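Local coordinates for uncharacterized protein (Bacteroides eggerthii, PDB 4FTD) that is of unknown function but, with a six-bladed beta-propeller and an immunoglobulin-like domain, may take part in carbohydrate metabolism, at residues 242-245 / 246-249. Sequence-based numbering, arbitrary orientation.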
ATOM      1  N   GLY A 242      -0.317  32.460  -3.075  1.00 51.87           N
ATOM      2  CA  GLY A 242       1.035  32.814  -2.679  1.00 53.90           C
ATOM      3  C   GLY A 242       1.980  32.992  -3.854  1.00 44.66           C
ATOM      4  O   GLY A 242       1.580  33.081  -5.040  1.00 52.45           O
ATOM      5  N   ASN A 243       3.259  33.008  -3.532  1.00 46.86           N
ATOM      6  CA  ASN A 243       4.304  33.363  -4.487  1.00 48.21           C
ATOM      7  C   ASN A 243       4.735  32.286  -5.422  1.00 45.06           C
ATOM      8  O   ASN A 243       4.811  32.506  -6.637  1.00 47.06           O
ATOM      9  CB  ASN A 243       5.537  33.913  -3.753  1.00 45.31           C
ATOM     10  CG  ASN A 243       5.280  35.285  -3.199  1.00 64.48           C
ATOM     11  OD1 ASN A 243       4.726  36.129  -3.895  1.00 63.11           O
ATOM     12  ND2 ASN A 243       5.643  35.513  -1.938  1.00 54.24           N
ATOM     13  N   ARG A 244       5.049  31.133  -4.849  1.00 39.14           N
ATOM     14  CA  ARG A 244       5.669  30.054  -5.605  1.00 38.05           C
ATOM     15  C   ARG A 244       4.873  28.753  -5.517  1.00 35.33           C
ATOM     16  O   ARG A 244       4.592  28.297  -4.408  1.00 41.43           O
ATOM     17  CB  ARG A 244       7.101  29.895  -5.111  1.00 41.71           C
ATOM     18  CG  ARG A 244       7.775  28.595  -5.532  1.00 40.33           C
ATOM     19  CD  ARG A 244       9.276  28.674  -5.238  1.00 41.83           C
ATOM     20  NE  ARG A 244       9.867  27.344  -5.180  1.00 38.12           N
ATOM     21  CZ  ARG A 244      11.153  27.068  -5.442  1.00 41.07           C
ATOM     22  NH1 ARG A 244      12.022  28.027  -5.749  1.00 41.43           N
ATOM     23  NH2 ARG A 244      11.585  25.842  -5.334  1.00 40.84           N
ATOM     24  N   HIS A 245       4.537  28.150  -6.677  1.00 36.31           N
ATOM     25  CA  HIS A 245       3.765  26.877  -6.762  1.00 36.22           C
ATOM     26  C   HIS A 245       4.436  25.871  -7.642  1.00 38.80           C
ATOM     27  O   HIS A 245       5.149  26.239  -8.570  1.00 35.43           O
ATOM     28  CB  HIS A 245       2.397  27.158  -7.323  1.00 38.74           C
ATOM     29  CG  HIS A 245       1.623  28.106  -6.478  1.00 38.13           C
ATOM     30  ND1 HIS A 245       1.709  29.480  -6.633  1.00 36.97           N
ATOM     31  CD2 HIS A 245       0.771  27.877  -5.447  1.00 38.72           C
ATOM     32  CE1 HIS A 245       0.916  30.046  -5.739  1.00 41.74           C
ATOM     33  NE2 HIS A 245       0.347  29.101  -5.002  1.00 40.27           N
ATOM     34  N   GLY A 246       4.223  24.600  -7.340  1.00 37.41           N
ATOM     35  CA  GLY A 246       4.806  23.522  -8.131  1.00 41.82           C
ATOM     36  C   GLY A 246       5.875  22.738  -7.434  1.00 40.18           C
ATOM     37  O   GLY A 246       6.422  21.818  -8.020  1.00 34.89           O
ATOM     38  N   ASP A 247       6.229  23.095  -6.197  1.00 34.28           N
ATOM     39  CA  ASP A 247       7.185  22.276  -5.471  1.00 36.42           C
ATOM     40  C   ASP A 247       6.650  20.878  -5.153  1.00 34.18           C
ATOM     41  O   ASP A 247       7.415  19.972  -5.047  1.00 40.29           O
ATOM     42  CB  ASP A 247       7.545  22.927  -4.127  1.00 35.12           C
ATOM     43  CG  ASP A 247       8.529  24.073  -4.305  1.00 46.18           C
ATOM     44  OD1 ASP A 247       9.663  23.777  -4.764  1.00 37.53           O
ATOM     45  OD2 ASP A 247       8.200  25.221  -3.964  1.00 40.59           O
ATOM     46  N   ASN A 248       5.336  20.797  -4.941  1.00 34.69           N
ATOM     47  CA  ASN A 248       4.597  19.587  -4.596  1.00 40.70           C
ATOM     48  C   ASN A 248       3.365  19.559  -5.493  1.00 40.14           C
ATOM     49  O   ASN A 248       3.018  20.564  -6.078  1.00 37.30           O
ATOM     50  CB  ASN A 248       4.211  19.523  -3.104  1.00 39.38           C
ATOM     51  CG  ASN A 248       3.349  20.681  -2.656  1.00 38.45           C
ATOM     52  OD1 ASN A 248       2.159  20.754  -3.027  1.00 35.55           O
ATOM     53  ND2 ASN A 248       3.924  21.594  -1.835  1.00 37.47           N
ATOM     54  N   ALA A 249       2.800  18.380  -5.681  1.00 35.25           N
ATOM     55  CA  ALA A 249       1.558  18.224  -6.398  1.00 39.12           C
ATOM     56  C   ALA A 249       0.863  16.965  -5.941  1.00 40.69           C
ATOM     57  O   ALA A 249       1.512  15.941  -5.696  1.00 37.40           O
ATOM     58  CB  ALA A 249       1.785  18.190  -7.879  1.00 32.93           C
TER
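NE and NH2 of Arg244 each take one oxygen of the Asp247 carboxylate, three residues further on. NE lies 3.0 Å from Asp247 OD2 and NH2 2.9 Å from Asp247 OD1. Both bonds are nearly straight, the NH2 one at 172°, and the guanidinium and carboxylate planes are only 19° apart, the geometry of a bidentate salt bridge. OD1 uses its syn lone pair, OD2 is met on its syn side somewhat out of the carboxylate plane, and both oxygens lie close to the guanidinium plane. The arginine can present this edge because CG stands anti to the backbone N (chi1 165°) and the chain stays extended as far as NE.

The tight side is that of Asp247, which is buried: OD2 takes a second hydrogen bond from Asn266 ND2, and the side chain touches Leu207 and Met298. Between the pair lies Gly246, whose positive phi calls for glycine, since a beta-carbon would clash with His245 O. Buried His245 hydrogen-bonds through NE2 to Glu270. The looser side is that of Arg244, partly exposed although it packs on Leu207. Cutting the side chain back to an alanine is likely to leave the buried Asp247 carboxylate without its charged mate. The arrangement is a local i to i+3 salt bridge within a loop linking successive four-stranded blades of the beta-propeller.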